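Local coordinates for protein YghZ aldo-keto reductase (Escherichia coli, PDB 3N6Q) that probably reduces aldehydes or ketones with a nicotinamide cofactor, as a TIM-barrel member of the aldo-keto reductase family, at residues 197-202 with 224-229; 268-273 with 330-335; 275-280 with 315-320; 280-285 with 308-313. All blocks are in the same frame, centred on the assembly; numbering follows the deposited sequence.

Contact 1. Residues 197-202 with 224-229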
loop_
_atom_site.group_PDB
_atom_site.type_symbol
_atom_site.label_atom_id
_atom_site.label_comp_id
_atom_site.label_asym_id
_atom_site.label_seq_id
_atom_site.Cartn_x
_atom_site.Cartn_y
_atom_site.Cartn_z
ATOM N N ASN B 197 22.239 -26.087 20.313
ATOM C CA ASN B 197 22.438 -26.348 21.724
ATOM C C ASN B 197 23.814 -27.007 21.890
ATOM O O ASN B 197 24.567 -27.208 20.914
ATOM C CB ASN B 197 21.326 -27.286 22.281
ATOM C CG ASN B 197 21.139 -28.577 21.452
ATOM O OD1 ASN B 197 22.016 -29.431 21.401
ATOM N ND2 ASN B 197 19.946 -28.740 20.856
ATOM N N LEU B 198 24.083 -27.464 23.103
ATOM C CA LEU B 198 25.413 -27.990 23.372
ATOM C C LEU B 198 25.730 -29.209 22.516
ATOM O O LEU B 198 26.883 -29.414 22.147
ATOM C CB LEU B 198 25.528 -28.363 24.853
ATOM C CG LEU B 198 26.212 -27.379 25.782
ATOM C CD1 LEU B 198 26.177 -28.042 27.157
ATOM C CD2 LEU B 198 27.663 -27.171 25.384
ATOM N N LEU B 199 24.705 -29.983 22.162
ATOM C CA LEU B 199 24.872 -31.248 21.472
ATOM C C LEU B 199 24.689 -31.093 19.977
ATOM O O LEU B 199 24.847 -32.048 19.246
ATOM C CB LEU B 199 23.853 -32.290 21.974
ATOM C CG LEU B 199 23.889 -32.387 23.504
ATOM C CD1 LEU B 199 23.007 -33.539 23.897
ATOM C CD2 LEU B 199 25.335 -32.625 23.960
ATOM N N ASN B 200 24.285 -29.905 19.534
ATOM C CA ASN B 200 23.958 -29.728 18.117
ATOM C C ASN B 200 24.538 -28.433 17.586
ATOM O O ASN B 200 23.959 -27.342 17.774
ATOM C CB ASN B 200 22.445 -29.818 17.853
ATOM C CG ASN B 200 22.126 -29.668 16.371
ATOM O OD1 ASN B 200 23.030 -29.473 15.552
ATOM N ND2 ASN B 200 20.869 -29.691 16.037
ATOM N N ARG B 201 25.743 -28.527 17.027
ATOM C CA ARG B 201 26.467 -27.326 16.637
ATOM C C ARG B 201 26.591 -27.130 15.150
ATOM O O ARG B 201 27.474 -26.431 14.710
ATOM C CB ARG B 201 27.848 -27.232 17.300
ATOM C CG ARG B 201 27.682 -27.459 18.796
ATOM C CD ARG B 201 28.765 -26.866 19.539
ATOM N NE ARG B 201 28.839 -27.546 20.796
ATOM C CZ ARG B 201 29.931 -27.552 21.525
ATOM N NH1 ARG B 201 31.001 -26.882 21.066
ATOM N NH2 ARG B 201 29.927 -28.197 22.697
ATOM N N TRP B 202 25.565 -27.542 14.412
ATOM C CA TRP B 202 25.513 -27.298 12.984
ATOM C C TRP B 202 25.688 -25.824 12.663
ATOM O O TRP B 202 26.367 -25.465 11.695
ATOM C CB TRP B 202 24.231 -27.905 12.331
ATOM C CG TRP B 202 22.969 -27.049 12.319
ATOM C CD1 TRP B 202 21.863 -27.205 13.139
ATOM C CD2 TRP B 202 22.624 -25.986 11.394
ATOM N NE1 TRP B 202 20.896 -26.289 12.804
ATOM C CE2 TRP B 202 21.329 -25.532 11.744
ATOM C CE3 TRP B 202 23.282 -25.383 10.309
ATOM C CZ2 TRP B 202 20.685 -24.478 11.066
ATOM C CZ3 TRP B 202 22.626 -24.342 9.615
ATOM C CH2 TRP B 202 21.331 -23.918 9.997
ATOM N N PRO B 224 17.114 -25.291 22.834
ATOM C CA PRO B 224 18.434 -25.076 23.537
ATOM C C PRO B 224 18.697 -26.109 24.628
ATOM O O PRO B 224 19.864 -26.276 25.042
ATOM C CB PRO B 224 18.283 -23.669 24.141
ATOM C CG PRO B 224 16.709 -23.573 24.481
ATOM C CD PRO B 224 16.081 -24.294 23.235
ATOM N N LEU B 225 17.646 -26.814 25.077
ATOM C CA LEU B 225 17.805 -27.941 26.023
ATOM C C LEU B 225 17.753 -29.320 25.397
ATOM O O LEU B 225 17.766 -30.330 26.132
ATOM C CB LEU B 225 16.822 -27.825 27.201
ATOM C CG LEU B 225 16.907 -26.536 28.028
ATOM C CD1 LEU B 225 15.896 -26.615 29.152
ATOM C CD2 LEU B 225 18.346 -26.363 28.637
ATOM N N ALA B 226 17.878 -29.374 24.060
ATOM C CA ALA B 226 17.975 -30.674 23.314
ATOM C C ALA B 226 16.859 -31.620 23.716
ATOM O O ALA B 226 17.083 -32.801 23.946
ATOM C CB ALA B 226 19.372 -31.311 23.449
ATOM N N GLN B 227 15.651 -31.052 23.848
ATOM C CA GLN B 227 14.442 -31.766 24.239
ATOM C C GLN B 227 14.562 -32.629 25.486
ATOM O O GLN B 227 14.099 -33.771 25.509
ATOM C CB GLN B 227 13.940 -32.604 23.061
ATOM C CG GLN B 227 13.589 -31.743 21.870
ATOM C CD GLN B 227 13.089 -32.583 20.703
ATOM O OE1 GLN B 227 11.920 -32.988 20.676
ATOM N NE2 GLN B 227 13.982 -32.876 19.755
ATOM N N GLY B 228 15.228 -32.104 26.510
ATOM C CA GLY B 228 15.350 -32.813 27.771
ATOM C C GLY B 228 16.685 -33.490 27.913
ATOM O O GLY B 228 17.060 -33.840 29.007
ATOM N N LEU B 229 17.437 -33.675 26.834
ATOM C CA LEU B 229 18.749 -34.310 27.022
ATOM C C LEU B 229 19.652 -33.446 27.922
ATOM O O LEU B 229 20.501 -33.962 28.632
ATOM C CB LEU B 229 19.455 -34.593 25.694
ATOM C CG LEU B 229 18.789 -35.698 24.872
ATOM C CD1 LEU B 229 19.561 -35.842 23.561
ATOM C CD2 LEU B 229 18.842 -36.986 25.658
HETATM O O HOH W 1 22.644 -25.798 25.029
#
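Two loops that follow neighbouring parallel strands of the TIM barrel, 191-193 and 218-221, meet where Asn197 lies against Pro224 and Ala226. Both leave the C-terminal ends of their strands, the end where enzymes of this family carry the active site. Residues 197-200 form a type I beta turn, with an Asx turn at its start. CB of Asn197 rests 3.3 Å from Pro224 O. The Asn197 amide lies beside the Ala226 methyl, with Asn197 ND2 3.7 Å from Ala226 CB. CG of Asn197 sits between the backbone N and the carbonyl carbon (chi1 52°). This folds Asn197 OD1 back to accept from Leu199 N at 2.8 Å, in the carbonyl plane and on a lone pair. Asn197 ND2 bonds to Thr223 O, so both ends of the amide have partners and its rotation is fixed. Further along, Leu199 CD1 comes 4.1 Å from Leu229 CB, and the two leucine side chains cross at about a right angle. Ile332 of helix 322-334 touches Leu199, while Pro224 packs on helix 281-289 and strand 297-300. The direct contacts are van der Waals, and a water adds a polar link: it accepts from Leu198 N at 2.9 Å and donates to Pro224 O at 2.8 Å.

Contact 2. Residues 268-273 with 330-335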
loop_
_atom_site.group_PDB
_atom_site.type_symbol
_atom_site.label_atom_id
_atom_site.label_comp_id
_atom_site.label_asym_id
_atom_site.label_seq_id
_atom_site.Cartn_x
_atom_site.Cartn_y
_atom_site.Cartn_z
ATOM N N ARG B 268 26.169 -37.474 32.633
ATOM C CA ARG B 268 26.467 -37.438 34.050
ATOM C C ARG B 268 27.674 -36.534 34.340
ATOM O O ARG B 268 27.623 -35.742 35.248
ATOM C CB ARG B 268 26.662 -38.856 34.624
ATOM C CG ARG B 268 25.371 -39.725 34.680
ATOM C CD ARG B 268 25.584 -41.170 35.232
ATOM N NE ARG B 268 25.504 -42.238 34.219
ATOM C CZ ARG B 268 26.464 -43.136 34.002
ATOM N NH1 ARG B 268 27.591 -43.076 34.703
ATOM N NH2 ARG B 268 26.321 -44.073 33.059
ATOM N N LEU B 269 28.722 -36.636 33.555
ATOM C CA LEU B 269 29.924 -35.817 33.797
ATOM C C LEU B 269 29.657 -34.339 33.446
ATOM O O LEU B 269 30.087 -33.414 34.155
ATOM C CB LEU B 269 31.075 -36.343 32.953
ATOM C CG LEU B 269 31.681 -37.667 33.453
ATOM C CD1 LEU B 269 32.569 -38.269 32.312
ATOM C CD2 LEU B 269 32.489 -37.385 34.721
ATOM N N LEU B 270 28.857 -34.115 32.412
ATOM C CA LEU B 270 28.412 -32.734 32.167
ATOM C C LEU B 270 27.587 -32.151 33.325
ATOM O O LEU B 270 27.782 -30.959 33.689
ATOM C CB LEU B 270 27.657 -32.628 30.832
ATOM C CG LEU B 270 28.546 -32.803 29.590
ATOM C CD1 LEU B 270 27.584 -33.106 28.398
ATOM C CD2 LEU B 270 29.335 -31.491 29.377
ATOM N N ASN B 271 26.732 -32.960 33.948
ATOM C CA ASN B 271 25.908 -32.486 35.068
ATOM C C ASN B 271 26.804 -32.173 36.278
ATOM O O ASN B 271 26.532 -31.217 37.056
ATOM C CB ASN B 271 24.883 -33.570 35.464
ATOM C CG ASN B 271 23.948 -33.107 36.556
ATOM O OD1 ASN B 271 23.357 -32.031 36.465
ATOM N ND2 ASN B 271 23.854 -33.894 37.636
ATOM N N GLU B 272 27.844 -33.010 36.447
ATOM C CA GLU B 272 28.858 -32.722 37.473
ATOM C C GLU B 272 29.571 -31.385 37.256
ATOM O O GLU B 272 29.758 -30.620 38.244
ATOM C CB GLU B 272 29.821 -33.893 37.682
ATOM C CG GLU B 272 29.126 -35.050 38.314
ATOM C CD GLU B 272 30.012 -36.304 38.478
ATOM O OE1 GLU B 272 31.191 -36.304 38.063
ATOM O OE2 GLU B 272 29.472 -37.302 38.963
ATOM N N MET B 273 29.928 -31.083 36.000
ATOM C CA MET B 273 30.491 -29.771 35.669
ATOM C C MET B 273 29.529 -28.693 36.047
ATOM O O MET B 273 29.946 -27.648 36.575
ATOM C CB MET B 273 30.902 -29.612 34.198
ATOM C CG MET B 273 32.072 -30.527 33.705
ATOM S SD MET B 273 32.582 -30.117 32.016
ATOM C CE MET B 273 33.223 -28.417 32.229
ATOM N N GLN B 330 35.175 -32.118 25.141
ATOM C CA GLN B 330 35.706 -33.448 25.298
ATOM C C GLN B 330 34.684 -34.491 25.817
ATOM O O GLN B 330 34.682 -35.638 25.336
ATOM C CB GLN B 330 36.971 -33.405 26.178
ATOM C CG GLN B 330 37.703 -34.759 26.275
ATOM C CD GLN B 330 38.485 -35.040 25.018
ATOM O OE1 GLN B 330 39.304 -34.212 24.588
ATOM N NE2 GLN B 330 38.181 -36.162 24.365
ATOM N N HIS B 331 33.898 -34.162 26.848
ATOM C CA HIS B 331 32.882 -35.090 27.361
ATOM C C HIS B 331 31.898 -35.404 26.229
ATOM O O HIS B 331 31.442 -36.551 26.093
ATOM C CB HIS B 331 32.084 -34.498 28.531
ATOM C CG HIS B 331 32.854 -34.422 29.808
ATOM N ND1 HIS B 331 33.602 -35.479 30.286
ATOM C CD2 HIS B 331 32.987 -33.420 30.708
ATOM C CE1 HIS B 331 34.151 -35.135 31.441
ATOM N NE2 HIS B 331 33.763 -33.906 31.734
ATOM N N ILE B 332 31.620 -34.405 25.402
ATOM C CA ILE B 332 30.658 -34.629 24.275
ATOM C C ILE B 332 31.200 -35.611 23.236
ATOM O O ILE B 332 30.546 -36.623 22.927
ATOM C CB ILE B 332 30.114 -33.321 23.664
ATOM C CG1 ILE B 332 29.210 -32.617 24.690
ATOM C CG2 ILE B 332 29.282 -33.597 22.369
ATOM C CD1 ILE B 332 29.032 -31.097 24.406
ATOM N N ALA B 333 32.446 -35.402 22.845
ATOM C CA ALA B 333 33.180 -36.321 21.952
ATOM C C ALA B 333 33.300 -37.724 22.553
ATOM O O ALA B 333 32.935 -38.705 21.886
ATOM C CB ALA B 333 34.579 -35.743 21.640
ATOM N N ASP B 334 33.755 -37.828 23.812
ATOM C CA ASP B 334 33.901 -39.131 24.476
ATOM C C ASP B 334 32.591 -39.902 24.539
ATOM O O ASP B 334 32.597 -41.149 24.550
ATOM C CB ASP B 334 34.417 -39.000 25.920
ATOM C CG ASP B 334 35.859 -38.540 26.009
ATOM O OD1 ASP B 334 36.581 -38.464 24.988
ATOM O OD2 ASP B 334 36.269 -38.226 27.148
ATOM N N GLY B 335 31.483 -39.191 24.747
ATOM C CA GLY B 335 30.204 -39.865 24.921
ATOM C C GLY B 335 29.449 -40.058 23.612
ATOM O O GLY B 335 28.321 -40.534 23.631
#
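The imidazole of His331 is the flat group at the centre of this contact, and Leu269 lies over one of its faces. CB of Leu269 makes a CH-pi contact, 3.7 Å from the centroid of the His331 ring and 14° off the ring normal. It is offset toward the rim of the ring. CD1 of Leu269 reaches the same part of the imidazole, 3.6 Å from His331 ND1. At the edge, Met273 SD lies in the ring plane, 3.6 Å from His331 CD2. This is a sulfur-aromatic contact. CG of His331 is anti to its carbonyl carbon (chi1 -73°), which carries the ring across to Leu269 and Met273. These two residues are one helical turn apart.

Leu270 and His331 lie alongside each other, pointing opposite ways, and Leu270 CG meets His331 CB at 4.1 Å. Another branch of Leu270 turns to Ile332: Leu270 CD1 packs on Ile332 CG1, also at 4.1 Å, with the two side chains crossing at about a right angle. The interface between the segments is therefore made by side-chain packing. Ser266 OG bonds to His331 O and ties the two helices together at a nearby point.

The short helical segments run antiparallel, at 169°, with their axes 10.1 Å apart. They belong to helices 261-276 and 322-334 of the TIM-barrel chain. The second of these comes last in the fold. On the buried side, Leu270 continues onto Ile328 of helix 322-334 and onto Met281 of helix 281-289, so three helices meet around it.

Contact 3. Residues 275-280 with 315-320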
loop_
_atom_site.group_PDB
_atom_site.type_symbol
_atom_site.label_atom_id
_atom_site.label_comp_id
_atom_site.label_asym_id
_atom_site.label_seq_id
_atom_site.Cartn_x
_atom_site.Cartn_y
_atom_site.Cartn_z
ATOM N N GLN B 275 27.195 -28.668 38.275
ATOM C CA GLN B 275 27.082 -28.534 39.739
ATOM C C GLN B 275 28.247 -27.779 40.337
ATOM O O GLN B 275 28.071 -27.029 41.308
ATOM C CB GLN B 275 26.987 -29.908 40.414
ATOM C CG GLN B 275 25.633 -30.548 40.242
ATOM C CD GLN B 275 25.607 -32.013 40.661
ATOM O OE1 GLN B 275 26.656 -32.651 40.883
ATOM N NE2 GLN B 275 24.395 -32.573 40.713
ATOM N N GLN B 276 29.431 -27.973 39.755
ATOM C CA GLN B 276 30.663 -27.283 40.187
ATOM C C GLN B 276 30.532 -25.786 39.935
ATOM O O GLN B 276 31.148 -24.980 40.622
ATOM C CB GLN B 276 31.865 -27.781 39.395
ATOM C CG GLN B 276 32.237 -29.249 39.614
ATOM C CD GLN B 276 32.702 -29.523 41.030
ATOM O OE1 GLN B 276 33.279 -28.638 41.691
ATOM N NE2 GLN B 276 32.425 -30.743 41.521
ATOM N N ARG B 277 29.748 -25.406 38.933
ATOM C CA ARG B 277 29.528 -23.995 38.633
ATOM C C ARG B 277 28.373 -23.480 39.487
ATOM O O ARG B 277 28.009 -22.316 39.387
ATOM C CB ARG B 277 29.191 -23.806 37.134
ATOM C CG ARG B 277 30.340 -24.243 36.173
ATOM C CD ARG B 277 29.749 -24.391 34.743
ATOM N NE ARG B 277 29.031 -23.175 34.345
ATOM C CZ ARG B 277 29.606 -22.043 33.926
ATOM N NH1 ARG B 277 30.934 -21.901 33.916
ATOM N NH2 ARG B 277 28.848 -21.012 33.590
ATOM N N GLY B 278 27.766 -24.337 40.308
ATOM C CA GLY B 278 26.567 -23.925 41.076
ATOM C C GLY B 278 25.287 -23.786 40.217
ATOM O O GLY B 278 24.373 -23.018 40.564
ATOM N N GLN B 279 25.227 -24.601 39.164
ATOM C CA GLN B 279 24.120 -24.585 38.159
ATOM C C GLN B 279 23.513 -25.946 38.060
ATOM O O GLN B 279 24.204 -26.966 38.259
ATOM C CB GLN B 279 24.647 -24.213 36.769
ATOM C CG GLN B 279 25.261 -22.799 36.701
ATOM C CD GLN B 279 25.431 -22.298 35.274
ATOM O OE1 GLN B 279 26.297 -22.766 34.509
ATOM N NE2 GLN B 279 24.637 -21.305 34.926
ATOM N N SER B 280 22.222 -25.996 37.666
ATOM C CA SER B 280 21.661 -27.238 37.171
ATOM C C SER B 280 22.222 -27.488 35.782
ATOM O O SER B 280 22.699 -26.588 35.111
ATOM C CB SER B 280 20.121 -27.156 37.034
ATOM O OG SER B 280 19.784 -26.104 36.137
ATOM N N LEU B 315 21.200 -16.635 33.759
ATOM C CA LEU B 315 21.828 -15.348 33.567
ATOM C C LEU B 315 22.830 -14.979 34.693
ATOM O O LEU B 315 23.587 -14.022 34.538
ATOM C CB LEU B 315 20.795 -14.209 33.376
ATOM C CG LEU B 315 19.853 -14.435 32.159
ATOM C CD1 LEU B 315 18.708 -13.384 32.229
ATOM C CD2 LEU B 315 20.731 -14.279 30.865
ATOM N N ASN B 316 22.777 -15.684 35.812
ATOM C CA ASN B 316 23.693 -15.379 36.955
ATOM C C ASN B 316 25.108 -15.867 36.733
ATOM O O ASN B 316 26.017 -15.548 37.521
ATOM C CB ASN B 316 23.124 -15.979 38.234
ATOM C CG ASN B 316 21.869 -15.258 38.641
ATOM O OD1 ASN B 316 21.744 -14.087 38.329
ATOM N ND2 ASN B 316 20.939 -15.937 39.280
ATOM N N ASN B 317 25.299 -16.711 35.711
ATOM C CA ASN B 317 26.628 -17.221 35.438
ATOM C C ASN B 317 26.792 -17.454 33.946
ATOM O O ASN B 317 26.653 -18.598 33.494
ATOM C CB ASN B 317 26.870 -18.547 36.202
ATOM C CG ASN B 317 28.349 -18.943 36.217
ATOM O OD1 ASN B 317 29.146 -18.381 35.457
ATOM N ND2 ASN B 317 28.702 -19.972 37.011
ATOM N N LEU B 318 27.151 -16.412 33.202
ATOM C CA LEU B 318 27.329 -16.548 31.758
ATOM C C LEU B 318 28.808 -16.767 31.401
ATOM O O LEU B 318 29.170 -16.784 30.219
ATOM C CB LEU B 318 26.780 -15.312 31.060
ATOM C CG LEU B 318 25.258 -15.174 31.245
ATOM C CD1 LEU B 318 24.801 -13.888 30.549
ATOM C CD2 LEU B 318 24.454 -16.422 30.689
ATOM N N THR B 319 29.654 -16.966 32.411
ATOM C CA THR B 319 31.088 -17.049 32.027
ATOM C C THR B 319 31.614 -18.480 32.062
ATOM O O THR B 319 31.389 -19.226 33.040
ATOM C CB THR B 319 31.975 -16.119 32.908
ATOM O OG1 THR B 319 31.848 -16.533 34.241
ATOM C CG2 THR B 319 31.492 -14.686 32.884
ATOM N N PHE B 320 32.425 -18.818 31.057
ATOM C CA PHE B 320 33.109 -20.100 31.016
ATOM C C PHE B 320 34.604 -19.839 30.761
ATOM O O PHE B 320 34.929 -19.091 29.878
ATOM C CB PHE B 320 32.588 -20.924 29.820
ATOM C CG PHE B 320 31.144 -21.414 29.998
ATOM C CD1 PHE B 320 30.901 -22.738 30.456
ATOM C CD2 PHE B 320 30.060 -20.535 29.794
ATOM C CE1 PHE B 320 29.510 -23.217 30.652
ATOM C CE2 PHE B 320 28.723 -20.971 30.062
ATOM C CZ PHE B 320 28.468 -22.296 30.454
HETATM O O HOH W 2 26.516 -20.056 39.516
#
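Arg277 grips the backbone carbonyl of Thr319 end-on, with both terminal nitrogens on one oxygen. Arg277 NH1 donates to Thr319 O at 2.9 Å and Arg277 NH2 to the same atom at 3.2 Å. This acceptor lies in the guanidinium plane. Arg277 NE donates to Gln279 OE1 at 2.8 Å, also close to that plane, and NH1 has a second partner in a salt bridge with Glu324. The bend at chi3 (53°) helps to turn the guanidinium flat onto Phe320. The two planes are 5° apart and their centres 3.7 Å apart, a stacked cation-pi pair. The Asn317 amide lies over the opposite face, toward its rim, its plane turned by 25°. Arg277 has a neighbour on each face, and bonds at its edge fix its rotation.

The segment 275-280 ends helix 261-276 and makes the short link to helix 281-289 on the outside of the TIM barrel. Helix 261-276 closes with a Schellman motif at Gly278, whose phi is positive. Asn317 ND2 makes a weak bond to Arg277 O at 3.4 Å. A water donates to Arg277 O at 2.7 Å and accepts weakly from Asn317 ND2. Gln279 NE2 bonds to Ser287 OG. Asn317 O bonds to the same serine hydroxyl.

Contact 4. Residues 280-285 with 308-313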
loop_
_atom_site.group_PDB
_atom_site.type_symbol
_atom_site.label_atom_id
_atom_site.label_comp_id
_atom_site.label_asym_id
_atom_site.label_seq_id
_atom_site.Cartn_x
_atom_site.Cartn_y
_atom_site.Cartn_z
ATOM N N SER B 280 22.222 -25.996 37.666
ATOM C CA SER B 280 21.661 -27.238 37.171
ATOM C C SER B 280 22.222 -27.488 35.782
ATOM O O SER B 280 22.699 -26.588 35.111
ATOM C CB SER B 280 20.121 -27.156 37.034
ATOM O OG SER B 280 19.784 -26.104 36.137
ATOM N N MET B 281 22.026 -28.690 35.296
ATOM C CA MET B 281 22.401 -28.980 33.925
ATOM C C MET B 281 21.714 -28.054 32.914
ATOM O O MET B 281 22.368 -27.538 32.000
ATOM C CB MET B 281 22.163 -30.451 33.588
ATOM C CG MET B 281 22.541 -30.788 32.163
ATOM S SD MET B 281 24.320 -30.681 31.882
ATOM C CE MET B 281 24.422 -29.654 30.415
ATOM N N ALA B 282 20.420 -27.799 33.096
ATOM C CA ALA B 282 19.672 -26.909 32.159
ATOM C C ALA B 282 20.242 -25.483 32.192
ATOM O O ALA B 282 20.423 -24.851 31.154
ATOM C CB ALA B 282 18.162 -26.896 32.543
ATOM N N GLN B 283 20.548 -24.977 33.389
ATOM C CA GLN B 283 21.081 -23.633 33.483
ATOM C C GLN B 283 22.431 -23.586 32.768
ATOM O O GLN B 283 22.674 -22.641 32.012
ATOM C CB GLN B 283 21.264 -23.182 34.942
ATOM C CG GLN B 283 19.906 -22.877 35.626
ATOM C CD GLN B 283 19.998 -22.845 37.125
ATOM O OE1 GLN B 283 20.973 -23.346 37.714
ATOM N NE2 GLN B 283 18.961 -22.290 37.770
ATOM N N MET B 284 23.296 -24.586 32.988
ATOM C CA MET B 284 24.622 -24.550 32.281
ATOM C C MET B 284 24.429 -24.574 30.730
ATOM O O MET B 284 25.147 -23.913 29.988
ATOM C CB MET B 284 25.541 -25.704 32.659
ATOM C CG MET B 284 26.970 -25.477 31.943
ATOM S SD MET B 284 28.087 -26.794 32.555
ATOM C CE MET B 284 27.526 -28.222 31.572
ATOM N N ALA B 285 23.523 -25.432 30.262
ATOM C CA ALA B 285 23.207 -25.529 28.821
ATOM C C ALA B 285 22.754 -24.168 28.211
ATOM O O ALA B 285 23.207 -23.773 27.121
ATOM C CB ALA B 285 22.103 -26.674 28.590
ATOM N N LEU B 308 10.384 -21.705 34.427
ATOM C CA LEU B 308 10.853 -20.400 33.968
ATOM C C LEU B 308 11.711 -19.752 35.053
ATOM O O LEU B 308 12.782 -19.240 34.763
ATOM C CB LEU B 308 9.698 -19.467 33.604
ATOM C CG LEU B 308 8.872 -19.963 32.403
ATOM C CD1 LEU B 308 7.641 -19.034 32.255
ATOM C CD2 LEU B 308 9.788 -19.911 31.142
ATOM N N GLU B 309 11.232 -19.790 36.300
ATOM C CA GLU B 309 12.006 -19.221 37.404
ATOM C C GLU B 309 13.415 -19.862 37.433
ATOM O O GLU B 309 14.399 -19.181 37.575
ATOM C CB GLU B 309 11.260 -19.398 38.735
ATOM C CG GLU B 309 9.839 -18.802 38.699
ATOM C CD GLU B 309 9.039 -18.936 40.030
ATOM O OE1 GLU B 309 8.649 -17.880 40.579
ATOM O OE2 GLU B 309 8.778 -20.072 40.518
ATOM N N GLU B 310 13.507 -21.167 37.239
ATOM C CA GLU B 310 14.783 -21.859 37.343
ATOM C C GLU B 310 15.653 -21.492 36.148
ATOM O O GLU B 310 16.854 -21.176 36.271
ATOM C CB GLU B 310 14.535 -23.363 37.370
ATOM C CG GLU B 310 15.708 -24.224 37.874
ATOM C CD GLU B 310 16.682 -24.684 36.757
ATOM O OE1 GLU B 310 16.795 -24.006 35.699
ATOM O OE2 GLU B 310 17.347 -25.732 36.952
ATOM N N ASN B 311 15.047 -21.461 34.969
ATOM C CA ASN B 311 15.889 -21.236 33.728
ATOM C C ASN B 311 16.511 -19.823 33.625
ATOM O O ASN B 311 17.663 -19.630 33.179
ATOM C CB ASN B 311 15.038 -21.529 32.493
ATOM C CG ASN B 311 14.847 -23.022 32.229
ATOM O OD1 ASN B 311 14.024 -23.379 31.385
ATOM N ND2 ASN B 311 15.498 -23.891 33.001
ATOM N N VAL B 312 15.784 -18.816 34.076
ATOM C CA VAL B 312 16.237 -17.441 33.903
ATOM C C VAL B 312 17.457 -17.186 34.782
ATOM O O VAL B 312 18.201 -16.234 34.539
ATOM C CB VAL B 312 15.185 -16.367 34.235
ATOM C CG1 VAL B 312 14.012 -16.353 33.171
ATOM C CG2 VAL B 312 14.671 -16.503 35.676
ATOM N N GLN B 313 17.628 -18.009 35.806
ATOM C CA GLN B 313 18.824 -17.911 36.679
ATOM C C GLN B 313 20.109 -18.330 35.999
ATOM O O GLN B 313 21.222 -18.061 36.512
ATOM C CB GLN B 313 18.632 -18.720 37.967
ATOM C CG GLN B 313 17.573 -18.085 38.875
ATOM C CD GLN B 313 17.473 -18.846 40.170
ATOM O OE1 GLN B 313 18.462 -18.954 40.910
ATOM N NE2 GLN B 313 16.334 -19.502 40.393
#
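A capping box opens helix 281-289 of the TIM barrel, and its two residues, Ser280 and Gln283, both bind Glu310 of helix 305-312. Gln283 and Glu310 bury the most surface here. The Gln283 chain runs extended beyond CG, and Gln283 NE2 donates almost straight to Glu310 O, at 2.8 Å and 178°. The acceptor lies in the amide plane. Gln313 N reaches Glu310 O from the opposite face of the carbonyl plane, so this oxygen takes two bonds. The other end of the Gln283 amide turns back to the cap: Gln283 OE1 accepts from Ser280 N at 2.9 Å.

Glu310 bends at chi2 (-90°), which brings its carboxylate across Gln283 toward Ser280. Glu310 OE1 packs 3.3 Å from Gln283 CG and accepts from Asn311 ND2 at 3.0 Å, from above the carboxylate plane. The helix start, together with these donors, would be expected to favour the charged carboxylate. Beside the polar cluster, Ala282 CB touches Asn311 ND2 at 4.0 Å. The short helical segments cross at -49°, with axes 9.3 Å apart. Ser280 OG does double work: it accepts from Gln283 N at 3.1 Å and donates to Glu310 OE2 at 2.6 Å, on the syn side but out of the carboxylate plane.

Overall arrangement
All four contacts lie in the C-terminal half of the TIM-barrel chain. Contact 1 closes first along the sequence, and the other three follow. These form a set of brackets: contact 2 is outermost, contact 3 lies within it, and contact 4 is innermost. Contacts 3 and 4 share Ser280, and their centres are about 9 Å apart. Contacts 2 and 3 both use helix 261-276, with centres about 15 Å apart. Helix 281-289 joins the group, since its Met281 and Met284 touch Leu270 of contact 2. Contact 1 meets contact 2 through Ile332 and contact 4 through Leu225. The last helices of the barrel's C-terminal half are thus tied to one another and to the loops after strands 191-193 and 218-221.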